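Local atomic coordinates of TSSL (PDB entry 4ACK), a protein that probably serves as an inner-membrane-anchored component of the type VI secretion system, its all-helical cytoplasmic domain contributing to protein export and virulence in Francisella. Residues I31-H34 against R35-R39; D138-N142 against H143-A147; I115-Q118 against I119-Q122; I42-L45 against Q46-L49. One frame throughout, in Å; residues are numbered along the deposited sequence.

Interaction 1 of 4, residues I31-H34 against R35-R39; sequences ISYH and RNNIR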
loop_
_atom_site.group_PDB
_atom_site.type_symbol
_atom_site.label_atom_id
_atom_site.label_comp_id
_atom_site.label_asym_id
_atom_site.label_seq_id
_atom_site.Cartn_x
_atom_site.Cartn_y
_atom_site.Cartn_z
ATOM N N ILE A 31 9.467 13.213 9.534
ATOM C CA ILE A 31 9.348 11.812 9.101
ATOM C C ILE A 31 8.940 10.836 10.216
ATOM O O ILE A 31 8.032 10.041 10.015
ATOM C CB ILE A 31 10.622 11.297 8.363
ATOM C CG1 ILE A 31 10.452 11.373 6.841
ATOM C CG2 ILE A 31 10.938 9.843 8.754
ATOM C CD1 ILE A 31 10.282 12.752 6.273
ATOM N N SER A 32 9.591 10.911 11.378
ATOM C CA SER A 32 9.317 9.993 12.497
ATOM C C SER A 32 7.912 10.184 13.091
ATOM O O SER A 32 7.251 9.216 13.525
ATOM C CB SER A 32 10.367 10.135 13.581
ATOM O OG SER A 32 9.896 9.642 14.830
ATOM N N TYR A 33 7.441 11.429 13.081
ATOM C CA TYR A 33 6.139 11.728 13.636
ATOM C C TYR A 33 5.050 11.230 12.687
ATOM O O TYR A 33 4.077 10.663 13.137
ATOM C CB TYR A 33 5.983 13.212 13.948
ATOM C CG TYR A 33 4.557 13.702 13.875
ATOM C CD1 TYR A 33 3.728 13.636 14.991
ATOM C CD2 TYR A 33 4.040 14.244 12.686
ATOM C CE1 TYR A 33 2.409 14.080 14.935
ATOM C CE2 TYR A 33 2.722 14.692 12.621
ATOM C CZ TYR A 33 1.927 14.609 13.767
ATOM O OH TYR A 33 0.637 15.031 13.755
ATOM N N HIS A 34 5.237 11.437 11.394
ATOM C CA HIS A 34 4.295 10.997 10.394
ATOM C C HIS A 34 4.211 9.471 10.200
ATOM O O HIS A 34 3.136 8.906 10.043
ATOM C CB HIS A 34 4.678 11.625 9.101
ATOM C CG HIS A 34 4.201 13.032 8.968
ATOM N ND1 HIS A 34 5.066 14.109 8.851
ATOM C CD2 HIS A 34 2.944 13.537 8.896
ATOM C CE1 HIS A 34 4.350 15.215 8.712
ATOM N NE2 HIS A 34 3.063 14.899 8.739
ATOM N N ARG A 35 5.365 8.830 10.199
ATOM C CA ARG A 35 5.455 7.404 10.331
ATOM C C ARG A 35 4.669 6.892 11.539
ATOM O O ARG A 35 3.947 5.888 11.405
ATOM C CB ARG A 35 6.927 7.004 10.409
ATOM C CG ARG A 35 7.215 5.549 10.632
ATOM C CD ARG A 35 8.692 5.297 10.916
ATOM N NE ARG A 35 8.850 3.891 11.243
ATOM C CZ ARG A 35 8.938 2.933 10.340
ATOM N NH1 ARG A 35 8.935 3.258 9.054
ATOM N NH2 ARG A 35 9.040 1.667 10.727
ATOM N N ASN A 36 4.810 7.545 12.702
ATOM C CA ASN A 36 4.042 7.195 13.927
ATOM C C ASN A 36 2.519 7.291 13.733
ATOM O O ASN A 36 1.763 6.437 14.226
ATOM C CB ASN A 36 4.467 8.075 15.115
ATOM C CG ASN A 36 3.814 7.662 16.454
ATOM O OD1 ASN A 36 4.029 6.563 16.951
ATOM N ND2 ASN A 36 3.048 8.582 17.053
ATOM N N ASN A 37 2.084 8.331 13.030
ATOM C CA ASN A 37 0.701 8.498 12.668
ATOM C C ASN A 37 0.225 7.347 11.771
ATOM O O ASN A 37 -0.789 6.712 12.047
ATOM C CB ASN A 37 0.493 9.794 11.919
ATOM C CG ASN A 37 -0.045 10.901 12.820
ATOM O OD1 ASN A 37 0.463 11.140 13.938
ATOM N ND2 ASN A 37 -1.075 11.595 12.329
ATOM N N ILE A 38 0.999 7.083 10.715
ATOM C CA ILE A 38 0.753 5.952 9.840
ATOM C C ILE A 38 0.565 4.652 10.634
ATOM O O ILE A 38 -0.429 3.972 10.465
ATOM C CB ILE A 38 1.795 5.874 8.715
ATOM C CG1 ILE A 38 1.377 6.906 7.617
ATOM C CG2 ILE A 38 1.877 4.416 8.173
ATOM C CD1 ILE A 38 2.433 7.234 6.562
ATOM N N ARG A 39 1.454 4.376 11.576
ATOM C CA ARG A 39 1.335 3.171 12.361
ATOM C C ARG A 39 0.095 3.094 13.273
ATOM O O ARG A 39 -0.483 1.997 13.465
ATOM C CB ARG A 39 2.601 2.906 13.147
ATOM C CG ARG A 39 3.764 2.594 12.198
ATOM C CD ARG A 39 5.083 2.636 12.912
ATOM N NE ARG A 39 5.272 1.453 13.734
ATOM C CZ ARG A 39 5.253 1.467 15.056
ATOM N NH1 ARG A 39 5.061 2.611 15.697
ATOM N NH2 ARG A 39 5.415 0.339 15.726
HETATM O O HOH W 1 2.639 10.810 15.685
#
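Tyr33 and Asn37, one turn apart on the first part of helix 30-52, touch through Tyr33 CE1 and Asn37 OD1, and the backbone beneath them is a plain alpha-helical i to i+4 ladder. Four successive carbonyls are satisfied in order: Ile31 O by Arg35 N, Ser32 O by Asn36 N, Tyr33 O by Asn37 N and His34 O by Ile38 N. The last is nearly straight, with an N-H...O angle of 175° and His34 O 2.9 Å from Ile38 N, while the second is more bent, the amide of Asn36 standing above the plane of the Ser32 carbonyl.

Tyr33 O does double duty. Besides Asn37 N it accepts a hydrogen bond from a bound water at 2.9 Å, and the same water donates to Asn37 OD1 at 2.8 Å, the firm link of the bridge. In the conformer described, one of two, the water also accepts from Asn36 ND2. There CG sits beside the residue's own carbonyl carbon (chi1 -174°) and the amide stands out from the helix, where ND2 reaches the water.

Arg35 is satisfied away from this flank. Its extended chain reaches the residues just ahead of helix 89-94, NH1 bonding Ser87 O and the guanidinium making a cation-pi contact with Trp86; Arg39 pairs with Glu92 in a salt bridge. Ile31, His34 and Ile38 lean on helix 4-20, and Ile38 also meets Leu89. Between Tyr33 and Asn37 themselves the touch is oblique, ring and amide planes 49° apart, with Tyr33 CE1 3.7 Å from Asn37 OD1.

Interaction 2 of 4, residues D138-N142 against H143-A147; sequences DNIYN and HSFLA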
loop_
_atom_site.group_PDB
_atom_site.type_symbol
_atom_site.label_atom_id
_atom_site.label_comp_id
_atom_site.label_asym_id
_atom_site.label_seq_id
_atom_site.Cartn_x
_atom_site.Cartn_y
_atom_site.Cartn_z
ATOM N N ASP A 138 11.572 -0.302 -13.250
ATOM C CA ASP A 138 12.497 0.014 -14.337
ATOM C C ASP A 138 11.786 0.335 -15.620
ATOM O O ASP A 138 12.373 0.955 -16.466
ATOM C CB ASP A 138 13.527 -1.122 -14.586
ATOM C CG ASP A 138 14.550 -0.732 -15.724
ATOM O OD1 ASP A 138 15.430 0.118 -15.390
ATOM O OD2 ASP A 138 14.427 -1.166 -16.921
ATOM N N ASN A 139 10.521 -0.105 -15.802
ATOM C CA ASN A 139 9.894 0.107 -17.094
ATOM C C ASN A 139 8.383 -0.041 -17.005
ATOM O O ASN A 139 7.842 -1.184 -17.045
ATOM C CB ASN A 139 10.462 -0.875 -18.160
ATOM C CG ASN A 139 9.815 -0.700 -19.546
ATOM O OD1 ASN A 139 9.066 0.273 -19.809
ATOM N ND2 ASN A 139 10.133 -1.621 -20.457
ATOM N N ILE A 140 7.712 1.110 -16.912
ATOM C CA ILE A 140 6.286 1.122 -16.626
ATOM C C ILE A 140 5.531 0.950 -17.906
ATOM O O ILE A 140 4.310 0.981 -17.917
ATOM C CB ILE A 140 5.904 2.364 -15.791
ATOM C CG1 ILE A 140 6.144 3.696 -16.540
ATOM C CG2 ILE A 140 6.737 2.340 -14.460
ATOM C CD1 ILE A 140 5.422 4.913 -15.853
ATOM N N TYR A 141 6.255 0.714 -19.016
ATOM C CA TYR A 141 5.561 0.358 -20.265
ATOM C C TYR A 141 5.202 -1.158 -20.319
ATOM O O TYR A 141 4.537 -1.611 -21.247
ATOM C CB TYR A 141 6.381 0.722 -21.473
ATOM C CG TYR A 141 6.674 2.208 -21.648
ATOM C CD1 TYR A 141 5.879 3.193 -21.045
ATOM C CD2 TYR A 141 7.769 2.624 -22.423
ATOM C CE1 TYR A 141 6.200 4.567 -21.186
ATOM C CE2 TYR A 141 8.063 3.951 -22.604
ATOM C CZ TYR A 141 7.292 4.919 -21.976
ATOM O OH TYR A 141 7.632 6.236 -22.187
ATOM N N ASN A 142 5.704 -1.933 -19.360
ATOM C CA ASN A 142 5.554 -3.406 -19.345
ATOM C C ASN A 142 4.081 -3.853 -19.581
ATOM O O ASN A 142 3.146 -3.369 -18.892
ATOM C CB ASN A 142 6.042 -3.962 -18.001
ATOM C CG ASN A 142 5.808 -5.457 -17.879
ATOM O OD1 ASN A 142 4.660 -5.917 -17.714
ATOM N ND2 ASN A 142 6.903 -6.239 -17.928
ATOM N N HIS A 143 3.860 -4.761 -20.522
ATOM C CA HIS A 143 2.463 -5.136 -20.843
ATOM C C HIS A 143 1.668 -5.763 -19.707
ATOM O O HIS A 143 0.513 -5.459 -19.591
ATOM C CB HIS A 143 2.345 -5.997 -22.141
ATOM C CG HIS A 143 2.740 -5.232 -23.374
ATOM N ND1 HIS A 143 2.385 -5.612 -24.653
ATOM C CD2 HIS A 143 3.435 -4.067 -23.500
ATOM C CE1 HIS A 143 2.848 -4.708 -25.512
ATOM N NE2 HIS A 143 3.465 -3.746 -24.833
ATOM N N SER A 144 2.274 -6.654 -18.921
ATOM C CA SER A 144 1.608 -7.211 -17.735
ATOM C C SER A 144 1.255 -6.121 -16.718
ATOM O O SER A 144 0.185 -6.166 -16.141
ATOM C CB SER A 144 2.437 -8.302 -17.105
ATOM O OG SER A 144 2.505 -9.392 -18.023
ATOM N N PHE A 145 2.115 -5.115 -16.546
ATOM C CA PHE A 145 1.866 -4.075 -15.577
ATOM C C PHE A 145 0.605 -3.347 -16.016
ATOM O O PHE A 145 -0.318 -3.131 -15.207
ATOM C CB PHE A 145 3.082 -3.130 -15.468
ATOM C CG PHE A 145 2.889 -1.973 -14.583
ATOM C CD1 PHE A 145 2.432 -2.133 -13.258
ATOM C CD2 PHE A 145 3.147 -0.687 -15.056
ATOM C CE1 PHE A 145 2.254 -1.038 -12.405
ATOM C CE2 PHE A 145 2.974 0.458 -14.193
ATOM C CZ PHE A 145 2.534 0.259 -12.851
ATOM N N LEU A 146 0.542 -2.981 -17.291
ATOM C CA LEU A 146 -0.626 -2.274 -17.778
ATOM C C LEU A 146 -1.884 -3.131 -17.704
ATOM O O LEU A 146 -2.971 -2.602 -17.443
ATOM C CB LEU A 146 -0.433 -1.807 -19.218
ATOM C CG LEU A 146 0.814 -0.973 -19.472
ATOM C CD1 LEU A 146 0.836 -0.699 -20.938
ATOM C CD2 LEU A 146 0.808 0.301 -18.650
ATOM N N ALA A 147 -1.744 -4.429 -17.890
ATOM C CA ALA A 147 -2.899 -5.307 -17.796
ATOM C C ALA A 147 -3.467 -5.369 -16.378
ATOM O O ALA A 147 -4.672 -5.441 -16.219
ATOM C CB ALA A 147 -2.573 -6.709 -18.320
#
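Asn142 turns its side-chain oxygen to the first-turn amides of helix 143-153, where the backbone amides that start a helix have no preceding carbonyl to meet. Asn142 OD1 accepts from Phe145 N at 2.9 Å, the donor tilted 18° from the amide plane, and lies 2.8 Å from Ser144 N as well. With CG anti to its own nitrogen (chi1 175°) the carboxamide comes round beside the carbonyl carbon, which brings OD1 close to those amides. The backbone oxygen of the same residue, Asn142 O, takes Leu146 N at 3.1 Å, nearly along the C=O axis, so one residue supplies acceptors to two consecutive amides.

This is an N-cap, and the approach to it is built from two smaller turns: a type I beta turn from Asn139 to Asn142, and an Asx turn in which Asn139 OD1 accepts from Tyr141 N at 3.0 Å.

The close-packed side lies under Phe145, the one buried residue here. Its ring presents an edge to the loop, with Phe145 CD2 3.5 Å from Ile140 O, which lies in the ring plane, and Phe145 CE2 3.8 Å from Ile140 CB. Tyr133 and Tyr136, earlier in the same loop, add to this cluster, the ring planes of Phe145 and Tyr136 being about 30° apart.

Across the turn the packing thins toward solvent. Leu146, although exposed, folds its methyl CD2 to 3.6 Å from Ile140 O, while the His143 ring merely turns its edge to the backbone, His143 CD2 3.5 Å from Tyr141 O. The side chain of exposed Tyr141 leaves the backbone directed away from the helix start.

Interaction 3 of 4, residues I115-Q118 against I119-Q122; sequences IYPQ and ICYQ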
loop_
_atom_site.group_PDB
_atom_site.type_symbol
_atom_site.label_atom_id
_atom_site.label_comp_id
_atom_site.label_asym_id
_atom_site.label_seq_id
_atom_site.Cartn_x
_atom_site.Cartn_y
_atom_site.Cartn_z
ATOM N N ILE A 115 -14.055 -14.226 -5.064
ATOM C CA ILE A 115 -14.468 -14.326 -3.667
ATOM C C ILE A 115 -14.280 -13.084 -2.767
ATOM O O ILE A 115 -14.793 -13.054 -1.648
ATOM C CB ILE A 115 -13.826 -15.566 -2.938
ATOM C CG1 ILE A 115 -12.322 -15.665 -3.210
ATOM C CG2 ILE A 115 -14.580 -16.879 -3.305
ATOM C CD1 ILE A 115 -11.598 -16.716 -2.361
ATOM N N TYR A 116 -13.595 -12.050 -3.247
ATOM C CA TYR A 116 -13.057 -11.056 -2.315
ATOM C C TYR A 116 -13.926 -9.837 -2.156
ATOM O O TYR A 116 -14.570 -9.445 -3.107
ATOM C CB TYR A 116 -11.675 -10.646 -2.809
ATOM C CG TYR A 116 -10.708 -11.784 -2.750
ATOM C CD1 TYR A 116 -10.045 -12.096 -1.561
ATOM C CD2 TYR A 116 -10.474 -12.571 -3.877
ATOM C CE1 TYR A 116 -9.148 -13.171 -1.512
ATOM C CE2 TYR A 116 -9.561 -13.627 -3.840
ATOM C CZ TYR A 116 -8.901 -13.905 -2.678
ATOM O OH TYR A 116 -8.030 -14.946 -2.682
ATOM N N PRO A 117 -13.917 -9.208 -0.970
ATOM C CA PRO A 117 -14.705 -7.990 -0.841
ATOM C C PRO A 117 -14.189 -6.890 -1.757
ATOM O O PRO A 117 -13.016 -6.895 -2.123
ATOM C CB PRO A 117 -14.482 -7.565 0.592
ATOM C CG PRO A 117 -13.272 -8.347 1.065
ATOM C CD PRO A 117 -13.316 -9.622 0.299
ATOM N N GLN A 118 -15.052 -5.938 -2.089
ATOM C CA GLN A 118 -14.728 -4.867 -3.029
ATOM C C GLN A 118 -13.536 -4.001 -2.583
ATOM O O GLN A 118 -12.773 -3.552 -3.403
ATOM C CB GLN A 118 -15.942 -3.953 -3.223
ATOM C CG GLN A 118 -15.803 -3.072 -4.434
ATOM C CD GLN A 118 -15.991 -3.859 -5.746
ATOM O OE1 GLN A 118 -15.981 -5.118 -5.783
ATOM N NE2 GLN A 118 -16.179 -3.124 -6.820
ATOM N N ILE A 119 -13.397 -3.795 -1.281
ATOM C CA ILE A 119 -12.251 -3.080 -0.734
ATOM C C ILE A 119 -10.824 -3.643 -1.166
ATOM O O ILE A 119 -9.832 -2.869 -1.231
ATOM C CB ILE A 119 -12.365 -2.906 0.795
ATOM C CG1 ILE A 119 -11.252 -1.970 1.294
ATOM C CG2 ILE A 119 -12.365 -4.279 1.550
ATOM C CD1 ILE A 119 -11.432 -1.432 2.692
ATOM N N CYS A 120 -10.733 -4.969 -1.408
ATOM C CA CYS A 120 -9.465 -5.572 -1.943
ATOM C C CYS A 120 -9.066 -4.919 -3.253
ATOM O O CYS A 120 -7.952 -4.442 -3.368
ATOM C CB CYS A 120 -9.595 -7.087 -2.140
ATOM S SG CYS A 120 -9.669 -7.920 -0.569
ATOM N N TYR A 121 -9.995 -4.894 -4.216
ATOM C CA TYR A 121 -9.786 -4.274 -5.519
ATOM C C TYR A 121 -9.577 -2.740 -5.497
ATOM O O TYR A 121 -8.872 -2.182 -6.402
ATOM C CB TYR A 121 -10.948 -4.637 -6.453
ATOM C CG TYR A 121 -11.204 -6.148 -6.478
ATOM C CD1 TYR A 121 -12.027 -6.755 -5.530
ATOM C CD2 TYR A 121 -10.576 -6.980 -7.432
ATOM C CE1 TYR A 121 -12.272 -8.182 -5.534
ATOM C CE2 TYR A 121 -10.789 -8.408 -7.440
ATOM C CZ TYR A 121 -11.632 -8.997 -6.478
ATOM O OH TYR A 121 -11.811 -10.405 -6.448
ATOM N N GLN A 122 -10.254 -2.048 -4.544
ATOM C CA GLN A 122 -10.209 -0.598 -4.435
ATOM C C GLN A 122 -8.869 -0.218 -3.862
ATOM O O GLN A 122 -8.305 0.793 -4.221
ATOM C CB GLN A 122 -11.308 -0.056 -3.467
ATOM C CG GLN A 122 -12.753 -0.313 -3.975
ATOM C CD GLN A 122 -13.856 0.139 -2.976
ATOM O OE1 GLN A 122 -13.885 -0.278 -1.802
ATOM N NE2 GLN A 122 -14.777 0.981 -3.463
#
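The hydroxyl of Tyr121 is pushed in beside the ring of Tyr116 without bonding to it: Tyr121 OH lies at the ring's edge, 3.6 Å from Tyr116 CD2, and the two side chains cross at about a right angle. Its polar partner is Ile110 O on helix 99-112, which ties the beginning of helix 118-129 to the helix before it. This is a loop-to-helix junction in an all-helical domain, with Pro117 just ahead of the first turn.

Pro117 O accepts from Cys120 N at 3.1 Å, a bent bond whose donor stands above the carbonyl plane; Gln118 O takes Gln122 N within its plane. The Tyr121 ring lies along this run of carbonyls, its edge toward Tyr116 O and Gln118 O, and its CE1 reaches Tyr116 CB at 3.7 Å.

The proline ring rests on sulfur and methyl, with Pro117 CG 4.0 Å from Cys120 SG. Cys120 SG also makes an oblique sulfur-aromatic contact with the Tyr116 ring. Helices 4-20 and 55-79 cover this part, Ile119 touching both. Ile119 CG2, held between the backbone N and carbonyl carbon, is turned back toward the loop and comes 4.0 Å from Pro117 CB.

Interaction 4 of 4, residues I42-L45 against Q46-L49; sequences IFFL and QEEL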
loop_
_atom_site.group_PDB
_atom_site.type_symbol
_atom_site.label_atom_id
_atom_site.label_comp_id
_atom_site.label_asym_id
_atom_site.label_seq_id
_atom_site.Cartn_x
_atom_site.Cartn_y
_atom_site.Cartn_z
ATOM N N ILE A 42 -2.677 2.275 10.849
ATOM C CA ILE A 42 -2.624 0.861 10.518
ATOM C C ILE A 42 -3.264 0.020 11.612
ATOM O O ILE A 42 -4.066 -0.869 11.295
ATOM C CB ILE A 42 -1.190 0.352 10.196
ATOM C CG1 ILE A 42 -0.601 1.097 8.990
ATOM C CG2 ILE A 42 -1.134 -1.206 9.987
ATOM C CD1 ILE A 42 -1.410 1.001 7.732
ATOM N N PHE A 43 -2.934 0.306 12.868
ATOM C CA PHE A 43 -3.573 -0.367 14.004
ATOM C C PHE A 43 -5.119 -0.373 13.966
ATOM O O PHE A 43 -5.734 -1.447 14.145
ATOM C CB PHE A 43 -3.149 0.180 15.354
ATOM C CG PHE A 43 -3.821 -0.539 16.508
ATOM C CD1 PHE A 43 -5.097 -0.162 16.944
ATOM C CD2 PHE A 43 -3.210 -1.665 17.098
ATOM C CE1 PHE A 43 -5.748 -0.868 17.979
ATOM C CE2 PHE A 43 -3.858 -2.387 18.162
ATOM C CZ PHE A 43 -5.116 -1.978 18.596
ATOM N N PHE A 44 -5.709 0.811 13.737
ATOM C CA PHE A 44 -7.150 0.985 13.568
ATOM C C PHE A 44 -7.665 0.303 12.280
ATOM O O PHE A 44 -8.790 -0.216 12.241
ATOM C CB PHE A 44 -7.552 2.499 13.557
ATOM C CG PHE A 44 -7.442 3.236 14.929
ATOM C CD1 PHE A 44 -8.368 2.994 15.969
ATOM C CD2 PHE A 44 -6.447 4.225 15.149
ATOM C CE1 PHE A 44 -8.276 3.690 17.227
ATOM C CE2 PHE A 44 -6.339 4.916 16.398
ATOM C CZ PHE A 44 -7.264 4.646 17.433
ATOM N N LEU A 45 -6.909 0.388 11.190
ATOM C CA LEU A 45 -7.304 -0.286 9.952
ATOM C C LEU A 45 -7.352 -1.798 10.242
ATOM O O LEU A 45 -8.325 -2.401 9.987
ATOM C CB LEU A 45 -6.395 0.023 8.752
ATOM C CG LEU A 45 -6.748 -0.590 7.367
ATOM C CD1 LEU A 45 -8.265 -0.348 6.862
ATOM C CD2 LEU A 45 -5.715 -0.082 6.291
ATOM N N GLN A 46 -6.315 -2.388 10.792
ATOM C CA GLN A 46 -6.357 -3.788 11.021
ATOM C C GLN A 46 -7.512 -4.157 11.968
ATOM O O GLN A 46 -8.394 -4.919 11.611
ATOM C CB GLN A 46 -5.034 -4.264 11.544
ATOM C CG GLN A 46 -3.906 -4.266 10.463
ATOM C CD GLN A 46 -2.598 -4.757 11.057
ATOM O OE1 GLN A 46 -2.236 -4.331 12.147
ATOM N NE2 GLN A 46 -1.917 -5.699 10.382
ATOM N N GLU A 47 -7.524 -3.582 13.151
ATOM C CA GLU A 47 -8.594 -3.859 14.099
ATOM C C GLU A 47 -9.985 -3.811 13.424
ATOM O O GLU A 47 -10.803 -4.705 13.589
ATOM C CB GLU A 47 -8.492 -2.893 15.303
ATOM C CG GLU A 47 -9.843 -2.651 15.994
ATOM C CD GLU A 47 -9.745 -1.783 17.227
ATOM O OE1 GLU A 47 -9.354 -2.321 18.300
ATOM O OE2 GLU A 47 -10.058 -0.571 17.121
ATOM N N GLU A 48 -10.234 -2.806 12.616
ATOM C CA GLU A 48 -11.553 -2.679 11.998
ATOM C C GLU A 48 -11.791 -3.769 10.958
ATOM O O GLU A 48 -12.850 -4.432 10.966
ATOM C CB GLU A 48 -11.719 -1.288 11.400
ATOM C CG GLU A 48 -13.087 -0.901 11.057
ATOM C CD GLU A 48 -13.963 -0.486 12.311
ATOM O OE1 GLU A 48 -13.442 -0.393 13.466
ATOM O OE2 GLU A 48 -15.166 -0.257 12.077
ATOM N N LEU A 49 -10.805 -4.015 10.085
ATOM C CA LEU A 49 -11.008 -5.098 9.064
ATOM C C LEU A 49 -11.159 -6.457 9.700
ATOM O O LEU A 49 -11.931 -7.243 9.233
ATOM C CB LEU A 49 -9.857 -5.194 8.074
ATOM C CG LEU A 49 -9.762 -3.963 7.196
ATOM C CD1 LEU A 49 -8.363 -4.080 6.475
ATOM C CD2 LEU A 49 -10.940 -3.923 6.257
#
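Leu45 lays its CD1 methyl against the end of Leu49, one turn on, with Leu45 CD1 3.8 Å from Leu49 CD1. The two chains slant across each other and form an apolar pair on the buried side: Leu49 also meets Cys58, Ile61 and Val62 of helix 55-79, and both leucines touch Glu6 of helix 4-20.

The carbon chain of Gln46 slants across Ile42. Extended beyond CG, it sets Gln46 OE1 4.0 Å from Ile42 CG2, while its NE2 is spoken for by the hydroxyl of Tyr94.

The outward flank is different in kind. Glu47 runs out beside two phenylalanines: Glu47 OE1 is 3.9 Å from Phe43 CE1 and Glu47 OE2 4.1 Å from Phe44 CD1, with the carboxylate plane steeply inclined to both rings, 68° and 71°. Phe44 lies alongside Glu47 and points the same way, whereas Phe43 is set obliquely to it; these are loose contacts on an exposed surface.

Four backbone bonds run beneath, from Gln46 N to Ile42 O (2.8 Å) through to Leu49 N to Leu45 O. Ile42, Leu45 and Leu49, spaced i, i+3 and i+7, form a buried stripe facing helices 4-20 and 55-79, as in helical bundles.

Interactions 1 and 4 lie on the same helix 30-52, about 16 Å apart between centres, and both are partly buried, pairing an inner flank against helices 4-20 and 89-94 with an outer one. Their outer flanks differ: a water-bridged asparagine pair in interaction 1, phenylalanines beside a glutamate in interaction 4. Interactions 2 and 3 instead mark where helices begin. Interaction 3 packs a proline, a cysteine and tyrosines against neighbouring helices, with no fully exposed residue among those touching, whereas interaction 2 is a surface contact that relies on an asparagine cap. Interactions 3 and 4 come within about 4 Å at their nearest atoms; helices 4-20 and 55-79 serve both.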